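PDB 7CFA: R.Pab1 family restriction endonuclease from Campylobacter coli, which acts as a restriction DNA glycosylase, probably excising a base within its recognition sequence to leave an abasic site at which the DNA strand is then cut. Local coordinates for residues A[51-56]-A[76-81]; A[137-142]-A[156-161]. The protein carries 2 engineered substitutions. All coordinates share one frame; numbering follows the deposited sequence.

Interaction 1: residues A[51-56]-A[76-81]; sequences WQIGYD and LYELSD
Glu-78 and the loop 51-56 illustrate how one carboxylate can tie irregular chain to the start of a helix. Hydrogen bonds give the contact its directional part. Glu-78 OE1 takes the amide of Gly-54 N at 2.7 Å, an almost straight bond (178°) arriving nearly along the C-O axis. The other oxygen, Glu-78 OE2, accepts the indole N-H from Trp-51 NE1 at 3.2 Å. Here the carboxylate oxygen lies in the ring plane at the indole edge, whereas the donor stands above the carboxylate plane, and the two flat groups are nearly perpendicular (87°). With CG beside its backbone N (chi1 -71°) and the chain extended beyond it, Glu-78 reaches both donors, and the two bonds restrain rotation of its carboxylate. OE1 also forms a salt bridge with Lys-20.

Backbone pairing runs the other way: Leu-79 N, in the first turn of the helix that follows the N-cap residue Glu-78, donates to Gly-54 O at 3.1 Å. Ser-80 OG accepts from Tyr-77 N at 3.0 Å; it also points to Tyr-55 O, at a distance too short to be taken at face value.

Apolar packing centres on Leu-79 CB, which Ile-53 CD1 meets at 3.9 Å, the side chains crossing at about a right angle, and Tyr-55 CB at 4.3 Å. Carbon-oxygen contacts add to this: Ile-53 CG1 lies against Glu-78 OE1, and Tyr-77 CD2 is 3.5 Å from Asp-56 O.

The contact joins the exit of strand 47-51 to the N-terminus of helix 79-88. Trp-51 continues onto Phe-172 of strand 166-175 and meets Tyr-10; Leu-79 packs against helix 208-219, and Tyr-55 reaches helix 223-237, where its hydroxyl bonds to His-225 and Asn-228.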
ATOM      1  N   TRP A  51      -8.237   0.820  13.395  1.00 42.93           N
ATOM      2  CA  TRP A  51      -9.566   0.379  12.970  1.00 45.64           C
ATOM      3  C   TRP A  51      -9.962   1.153  11.714  1.00 44.29           C
ATOM      4  O   TRP A  51     -10.301   2.339  11.791  1.00 41.27           O
ATOM      5  CB  TRP A  51     -10.580   0.583  14.097  1.00 39.72           C
ATOM      6  CG  TRP A  51     -11.978   0.105  13.816  1.00 46.45           C
ATOM      7  CD1 TRP A  51     -12.421  -0.563  12.708  1.00 47.60           C
ATOM      8  CD2 TRP A  51     -13.118   0.265  14.670  1.00 45.83           C
ATOM      9  NE1 TRP A  51     -13.767  -0.828  12.823  1.00 46.77           N
ATOM     10  CE2 TRP A  51     -14.218  -0.329  14.018  1.00 45.51           C
ATOM     11  CE3 TRP A  51     -13.315   0.852  15.923  1.00 43.08           C
ATOM     12  CZ2 TRP A  51     -15.493  -0.352  14.579  1.00 48.80           C
ATOM     13  CZ3 TRP A  51     -14.583   0.830  16.477  1.00 42.51           C
ATOM     14  CH2 TRP A  51     -15.654   0.234  15.804  1.00 49.92           C
ATOM     15  N   GLN A  52      -9.916   0.484  10.560  1.00 39.98           N
ATOM     16  CA  GLN A  52     -10.392   1.070   9.307  1.00 39.16           C
ATOM     17  C   GLN A  52     -11.917   1.000   9.315  1.00 41.14           C
ATOM     18  O   GLN A  52     -12.542   0.101   8.747  1.00 46.48           O
ATOM     19  CB  GLN A  52      -9.797   0.354   8.101  1.00 41.40           C
ATOM     20  CG  GLN A  52     -10.137   1.020   6.773  1.00 51.27           C
ATOM     21  CD  GLN A  52      -9.531   0.305   5.581  1.00 70.62           C
ATOM     22  OE1 GLN A  52      -8.940  -0.767   5.717  1.00 80.36           O
ATOM     23  NE2 GLN A  52      -9.674   0.900   4.403  1.00 76.96           N
ATOM     24  N   ILE A  53     -12.520   1.982   9.971  1.00 39.31           N
ATOM     25  CA  ILE A  53     -13.946   1.955  10.270  1.00 44.81           C
ATOM     26  C   ILE A  53     -14.733   2.517   9.095  1.00 44.20           C
ATOM     27  O   ILE A  53     -14.287   3.443   8.406  1.00 46.92           O
ATOM     28  CB  ILE A  53     -14.227   2.736  11.568  1.00 47.84           C
ATOM     29  CG1 ILE A  53     -15.693   2.604  11.982  1.00 44.63           C
ATOM     30  CG2 ILE A  53     -13.839   4.201  11.408  1.00 40.44           C
ATOM     31  CD1 ILE A  53     -16.004   3.267  13.301  1.00 47.21           C
ATOM     32  N   GLY A  54     -15.914   1.946   8.853  1.00 42.97           N
ATOM     33  CA  GLY A  54     -16.833   2.436   7.856  1.00 48.61           C
ATOM     34  C   GLY A  54     -18.079   3.043   8.482  1.00 49.46           C
ATOM     35  O   GLY A  54     -18.275   3.039   9.696  1.00 47.39           O
ATOM     36  N   TYR A  55     -18.931   3.582   7.611  1.00 51.96           N
ATOM     37  CA  TYR A  55     -20.198   4.156   8.035  1.00 48.39           C
ATOM     38  C   TYR A  55     -21.410   3.547   7.344  1.00 53.77           C
ATOM     39  O   TYR A  55     -22.541   3.893   7.703  1.00 50.86           O
ATOM     40  CB  TYR A  55     -20.202   5.682   7.823  1.00 47.08           C
ATOM     41  CG  TYR A  55     -19.943   6.133   6.402  1.00 55.63           C
ATOM     42  CD1 TYR A  55     -20.950   6.090   5.444  1.00 58.71           C
ATOM     43  CD2 TYR A  55     -18.700   6.624   6.023  1.00 49.80           C
ATOM     44  CE1 TYR A  55     -20.723   6.504   4.149  1.00 57.62           C
ATOM     45  CE2 TYR A  55     -18.464   7.045   4.727  1.00 53.09           C
ATOM     46  CZ  TYR A  55     -19.481   6.981   3.794  1.00 52.49           C
ATOM     47  OH  TYR A  55     -19.262   7.397   2.501  1.00 56.48           O
ATOM     48  N   ASP A  56     -21.219   2.657   6.375  1.00 52.95           N
ATOM     49  CA  ASP A  56     -22.348   1.986   5.748  1.00 63.36           C
ATOM     50  C   ASP A  56     -21.889   0.657   5.164  1.00 60.92           C
ATOM     51  O   ASP A  56     -20.701   0.326   5.162  1.00 52.80           O
ATOM     52  CB  ASP A  56     -22.999   2.859   4.667  1.00 62.63           C
ATOM     53  CG  ASP A  56     -22.036   3.251   3.571  1.00 66.01           C
ATOM     54  OD1 ASP A  56     -20.862   2.825   3.609  1.00 71.07           O
ATOM     55  OD2 ASP A  56     -22.453   4.001   2.665  1.00 67.92           O
ATOM     56  N   LEU A  76     -27.048   1.121   7.502  1.00 75.04           N
ATOM     57  CA  LEU A  76     -26.146   1.602   8.537  1.00 64.67           C
ATOM     58  C   LEU A  76     -25.182   0.500   8.961  1.00 57.35           C
ATOM     59  O   LEU A  76     -25.500  -0.691   8.913  1.00 64.76           O
ATOM     60  CB  LEU A  76     -26.933   2.107   9.745  1.00 56.94           C
ATOM     61  CG  LEU A  76     -27.922   3.244   9.483  1.00 59.34           C
ATOM     62  CD1 LEU A  76     -28.529   3.734  10.786  1.00 60.67           C
ATOM     63  CD2 LEU A  76     -27.254   4.387   8.733  1.00 59.83           C
ATOM     64  N   TYR A  77     -23.989   0.916   9.383  1.00 53.67           N
ATOM     65  CA  TYR A  77     -22.926  -0.025   9.710  1.00 55.54           C
ATOM     66  C   TYR A  77     -21.857   0.697  10.517  1.00 48.74           C
ATOM     67  O   TYR A  77     -21.460   1.812  10.165  1.00 51.26           O
ATOM     68  CB  TYR A  77     -22.332  -0.632   8.433  1.00 59.41           C
ATOM     69  CG  TYR A  77     -21.213  -1.624   8.655  1.00 61.51           C
ATOM     70  CD1 TYR A  77     -21.432  -2.809   9.345  1.00 61.18           C
ATOM     71  CD2 TYR A  77     -19.942  -1.388   8.145  1.00 66.58           C
ATOM     72  CE1 TYR A  77     -20.410  -3.721   9.541  1.00 63.10           C
ATOM     73  CE2 TYR A  77     -18.916  -2.293   8.333  1.00 61.18           C
ATOM     74  CZ  TYR A  77     -19.153  -3.458   9.031  1.00 63.36           C
ATOM     75  OH  TYR A  77     -18.130  -4.360   9.220  1.00 66.36           O
ATOM     76  N   GLU A  78     -21.407   0.059  11.598  1.00 42.27           N
ATOM     77  CA  GLU A  78     -20.328   0.567  12.438  1.00 40.12           C
ATOM     78  C   GLU A  78     -20.584   1.992  12.913  1.00 37.23           C
ATOM     79  O   GLU A  78     -21.387   2.206  13.823  1.00 45.51           O
ATOM     80  CB  GLU A  78     -18.993   0.474  11.695  1.00 39.94           C
ATOM     81  CG  GLU A  78     -18.505  -0.957  11.548  1.00 52.19           C
ATOM     82  CD  GLU A  78     -17.076  -1.052  11.057  1.00 55.05           C
ATOM     83  OE1 GLU A  78     -16.639  -0.164  10.295  1.00 60.22           O
ATOM     84  OE2 GLU A  78     -16.387  -2.021  11.441  1.00 56.86           O
ATOM     85  N   LEU A  79     -19.908   2.969  12.300  1.00 39.86           N
ATOM     86  CA  LEU A  79     -19.976   4.346  12.785  1.00 43.87           C
ATOM     87  C   LEU A  79     -21.407   4.871  12.783  1.00 52.29           C
ATOM     88  O   LEU A  79     -21.878   5.427  13.784  1.00 56.25           O
ATOM     89  CB  LEU A  79     -19.074   5.245  11.939  1.00 43.98           C
ATOM     90  CG  LEU A  79     -19.129   6.738  12.273  1.00 49.09           C
ATOM     91  CD1 LEU A  79     -18.714   6.984  13.717  1.00 48.01           C
ATOM     92  CD2 LEU A  79     -18.257   7.537  11.318  1.00 40.33           C
ATOM     93  N   SER A  80     -22.121   4.703  11.667  1.00 44.47           N
ATOM     94  CA  SER A  80     -23.479   5.234  11.589  1.00 40.13           C
ATOM     95  C   SER A  80     -24.444   4.439  12.456  1.00 40.98           C
ATOM     96  O   SER A  80     -25.414   5.003  12.974  1.00 49.16           O
ATOM     97  CB  SER A  80     -23.959   5.253  10.139  1.00 39.94           C
ATOM     98  OG  SER A  80     -24.114   3.938   9.636  1.00 43.47           O
ATOM     99  N   ASP A  81     -24.202   3.137  12.623  1.00 42.64           N
ATOM    100  CA  ASP A  81     -25.030   2.355  13.533  1.00 48.86           C
ATOM    101  C   ASP A  81     -24.803   2.762  14.982  1.00 46.17           C
ATOM    102  O   ASP A  81     -25.741   2.735  15.786  1.00 58.65           O
ATOM    103  CB  ASP A  81     -24.756   0.863  13.352  1.00 48.88           C
ATOM    104  CG  ASP A  81     -25.623   0.003  14.247  1.00 62.14           C
ATOM    105  OD1 ASP A  81     -26.863   0.129  14.164  1.00 68.23           O
ATOM    106  OD2 ASP A  81     -25.070  -0.797  15.029  1.00 67.30           O
TER

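Interaction 2: residues A[137-142]-A[156-161]; sequences VSYPLL and IIKEKQ
The ring of Tyr-139 gathers two charged side chains of the neighbouring strand around it. Lys-158 NZ stands over one face, 3.9 Å from the ring centroid and only 8° off the normal, a well-centred cation-pi contact; a bend at chi2 folds the lysine chain back over the tyrosine, and its CD touches Tyr-139 CD2. Glu-159 comes in at the ring edge instead. Tyr-139 OH donates to Glu-159 OE2 at 2.6 Å on the syn side, with ring and carboxylate planes 81° apart. This charged end is the more solvent-accessible part of the contact.

The tighter, mostly buried part is apolar: Pro-140 CG meets Ile-157 CB at 3.7 Å, and Ile-156 reaches in by its CD1 tip, 3.9 Å from Leu-141 CB. Leu-141 and Ile-156 form an antiparallel non-hydrogen-bonded pair; between the two segments the backbone adds a weak bond, Ile-157 N to Pro-140 O at 3.4 Å, and pairing continues from Leu-142 to Ile-155.

Strands 130-145 and 152-159 form an antiparallel beta hairpin; the N-to-C directions of 137-142 and 156-159 differ by 146°. Strand 166-175 pairs with the far edge of 152-159, while residues 137-142 pair with an antiparallel strand of the second subunit, extending the sheet across the dimer interface.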
ATOM      1  N   VAL A 137       7.862   9.796  -4.629  1.00 40.60           N
ATOM      2  CA  VAL A 137       6.411   9.928  -4.652  1.00 42.74           C
ATOM      3  C   VAL A 137       5.982  10.169  -3.213  1.00 48.22           C
ATOM      4  O   VAL A 137       6.192   9.315  -2.342  1.00 46.02           O
ATOM      5  CB  VAL A 137       5.728   8.688  -5.243  1.00 42.07           C
ATOM      6  CG1 VAL A 137       4.229   8.918  -5.355  1.00 45.31           C
ATOM      7  CG2 VAL A 137       6.323   8.356  -6.599  1.00 42.24           C
ATOM      8  N   SER A 138       5.403  11.336  -2.952  1.00 43.28           N
ATOM      9  CA  SER A 138       5.065  11.751  -1.597  1.00 42.15           C
ATOM     10  C   SER A 138       3.561  11.660  -1.382  1.00 45.85           C
ATOM     11  O   SER A 138       2.782  12.250  -2.138  1.00 49.14           O
ATOM     12  CB  SER A 138       5.557  13.173  -1.325  1.00 36.52           C
ATOM     13  OG  SER A 138       6.967  13.243  -1.427  1.00 57.26           O
ATOM     14  N   TYR A 139       3.163  10.918  -0.353  1.00 42.83           N
ATOM     15  CA  TYR A 139       1.766  10.724  -0.012  1.00 42.19           C
ATOM     16  C   TYR A 139       1.440  11.475   1.264  1.00 46.87           C
ATOM     17  O   TYR A 139       2.113  11.275   2.285  1.00 39.62           O
ATOM     18  CB  TYR A 139       1.453   9.237   0.169  1.00 43.80           C
ATOM     19  CG  TYR A 139       1.685   8.408  -1.071  1.00 47.77           C
ATOM     20  CD1 TYR A 139       2.948   7.910  -1.372  1.00 46.09           C
ATOM     21  CD2 TYR A 139       0.643   8.118  -1.938  1.00 45.02           C
ATOM     22  CE1 TYR A 139       3.162   7.148  -2.506  1.00 42.21           C
ATOM     23  CE2 TYR A 139       0.847   7.360  -3.071  1.00 44.66           C
ATOM     24  CZ  TYR A 139       2.109   6.878  -3.351  1.00 39.96           C
ATOM     25  OH  TYR A 139       2.317   6.122  -4.480  1.00 49.94           O
ATOM     26  N   PRO A 140       0.436  12.344   1.248  1.00 41.25           N
ATOM     27  CA  PRO A 140       0.059  13.051   2.469  1.00 37.86           C
ATOM     28  C   PRO A 140      -0.792  12.180   3.373  1.00 46.64           C
ATOM     29  O   PRO A 140      -1.481  11.256   2.932  1.00 44.66           O
ATOM     30  CB  PRO A 140      -0.745  14.246   1.943  1.00 32.02           C
ATOM     31  CG  PRO A 140      -1.385  13.720   0.704  1.00 33.09           C
ATOM     32  CD  PRO A 140      -0.390  12.748   0.096  1.00 35.58           C
ATOM     33  N   LEU A 141      -0.729  12.483   4.664  1.00 48.56           N
ATOM     34  CA  LEU A 141      -1.641  11.891   5.625  1.00 51.95           C
ATOM     35  C   LEU A 141      -2.111  12.981   6.571  1.00 45.58           C
ATOM     36  O   LEU A 141      -1.330  13.850   6.971  1.00 54.93           O
ATOM     37  CB  LEU A 141      -0.992  10.732   6.396  1.00 53.54           C
ATOM     38  CG  LEU A 141       0.243  10.980   7.260  1.00 61.69           C
ATOM     39  CD1 LEU A 141      -0.148  11.238   8.706  1.00 66.67           C
ATOM     40  CD2 LEU A 141       1.196   9.800   7.167  1.00 67.54           C
ATOM     41  N   LEU A 142      -3.396  12.946   6.901  1.00 40.97           N
ATOM     42  CA  LEU A 142      -4.001  13.895   7.820  1.00 38.12           C
ATOM     43  C   LEU A 142      -4.318  13.184   9.124  1.00 42.33           C
ATOM     44  O   LEU A 142      -4.870  12.078   9.114  1.00 46.25           O
ATOM     45  CB  LEU A 142      -5.271  14.505   7.222  1.00 39.37           C
ATOM     46  CG  LEU A 142      -5.090  15.369   5.973  1.00 47.26           C
ATOM     47  CD1 LEU A 142      -6.436  15.882   5.482  1.00 47.58           C
ATOM     48  CD2 LEU A 142      -4.143  16.528   6.253  1.00 41.22           C
ATOM     49  N   ILE A 156      -5.257   8.303   5.208  1.00 49.38           N
ATOM     50  CA  ILE A 156      -4.190   7.996   4.264  1.00 47.71           C
ATOM     51  C   ILE A 156      -4.682   8.313   2.859  1.00 46.47           C
ATOM     52  O   ILE A 156      -5.768   7.881   2.458  1.00 44.51           O
ATOM     53  CB  ILE A 156      -3.758   6.524   4.380  1.00 54.37           C
ATOM     54  CG1 ILE A 156      -3.337   6.202   5.816  1.00 59.63           C
ATOM     55  CG2 ILE A 156      -2.628   6.223   3.410  1.00 70.74           C
ATOM     56  CD1 ILE A 156      -2.203   7.061   6.328  1.00 70.79           C
ATOM     57  N   ILE A 157      -3.885   9.071   2.111  1.00 48.82           N
ATOM     58  CA  ILE A 157      -4.235   9.495   0.760  1.00 49.70           C
ATOM     59  C   ILE A 157      -3.463   8.633  -0.232  1.00 54.32           C
ATOM     60  O   ILE A 157      -2.226   8.623  -0.227  1.00 52.29           O
ATOM     61  CB  ILE A 157      -3.934  10.986   0.546  1.00 53.10           C
ATOM     62  CG1 ILE A 157      -4.662  11.837   1.590  1.00 62.62           C
ATOM     63  CG2 ILE A 157      -4.326  11.412  -0.858  1.00 49.29           C
ATOM     64  CD1 ILE A 157      -6.169  11.710   1.542  1.00 64.69           C
ATOM     65  N   LYS A 158      -4.189   7.913  -1.085  1.00 54.85           N
ATOM     66  CA  LYS A 158      -3.600   7.080  -2.124  1.00 54.17           C
ATOM     67  C   LYS A 158      -4.247   7.409  -3.464  1.00 53.83           C
ATOM     68  O   LYS A 158      -5.238   8.141  -3.538  1.00 54.68           O
ATOM     69  CB  LYS A 158      -3.758   5.587  -1.807  1.00 57.53           C
ATOM     70  CG  LYS A 158      -2.963   5.111  -0.599  1.00 71.41           C
ATOM     71  CD  LYS A 158      -1.462   5.182  -0.847  1.00 73.93           C
ATOM     72  CE  LYS A 158      -0.684   4.681   0.360  1.00 71.00           C
ATOM     73  NZ  LYS A 158       0.789   4.704   0.139  1.00 76.18           N
ATOM     74  N   GLU A 159      -3.674   6.857  -4.533  1.00 55.90           N
ATOM     75  CA  GLU A 159      -4.211   7.090  -5.867  1.00 59.74           C
ATOM     76  C   GLU A 159      -5.527   6.346  -6.052  1.00 63.67           C
ATOM     77  O   GLU A 159      -5.716   5.246  -5.527  1.00 72.97           O
ATOM     78  CB  GLU A 159      -3.218   6.638  -6.941  1.00 61.97           C
ATOM     79  CG  GLU A 159      -1.828   7.245  -6.836  1.00 65.43           C
ATOM     80  CD  GLU A 159      -0.890   6.409  -5.987  1.00 71.26           C
ATOM     81  OE1 GLU A 159      -1.383   5.541  -5.237  1.00 73.92           O
ATOM     82  OE2 GLU A 159       0.338   6.619  -6.074  1.00 70.97           O
ATOM     83  N   LYS A 160      -6.442   6.955  -6.802  1.00 69.79           N
ATOM     84  CA  LYS A 160      -7.670   6.264  -7.173  1.00 77.48           C
ATOM     85  C   LYS A 160      -7.351   5.135  -8.143  1.00 98.06           C
ATOM     86  O   LYS A 160      -6.635   5.333  -9.130  1.00 88.61           O
ATOM     87  CB  LYS A 160      -8.666   7.233  -7.805  1.00 69.49           C
ATOM     88  CG  LYS A 160      -9.319   8.199  -6.838  1.00 67.91           C
ATOM     89  CD  LYS A 160     -10.451   8.945  -7.525  1.00 72.61           C
ATOM     90  CE  LYS A 160     -11.106   9.954  -6.599  1.00 78.55           C
ATOM     91  NZ  LYS A 160     -11.650   9.307  -5.373  1.00 89.84           N
ATOM     92  N   GLN A 161      -7.877   3.946  -7.861  1.00125.82           N
ATOM     93  CA  GLN A 161      -7.633   2.788  -8.711  1.00134.74           C
ATOM     94  C   GLN A 161      -8.489   2.894  -9.963  1.00137.55           C
ATOM     95  O   GLN A 161      -9.716   2.999  -9.874  1.00141.95           O
ATOM     96  CB  GLN A 161      -7.936   1.496  -7.959  1.00142.26           C
ATOM     97  CG  GLN A 161      -7.053   1.273  -6.752  1.00143.44           C
ATOM     98  CD  GLN A 161      -5.586   1.169  -7.116  1.00144.51           C
ATOM     99  OE1 GLN A 161      -5.210   0.431  -8.028  1.00146.17           O
ATOM    100  NE2 GLN A 161      -4.749   1.911  -6.403  1.00142.07           N
TER

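Overall arrangement
Interaction 1 closes before interaction 2 opens along the chain, and the two do not touch: their centres lie 22 Å apart and their nearest atoms about 8 Å. What connects them is the sheet. Strand 47-51, which leads into interaction 1, pairs with strand 166-175, and that strand pairs in turn with 152-159, one half of interaction 2. Interaction 1 lies among the helices; its centre is about 8 Å, and that of interaction 2 about 16 Å, from the centre of the chain, and interaction 2 borders the second subunit. The pair thus contrasts loop-to-helix fastening within one subunit with hairpin packing beside the dimer interface.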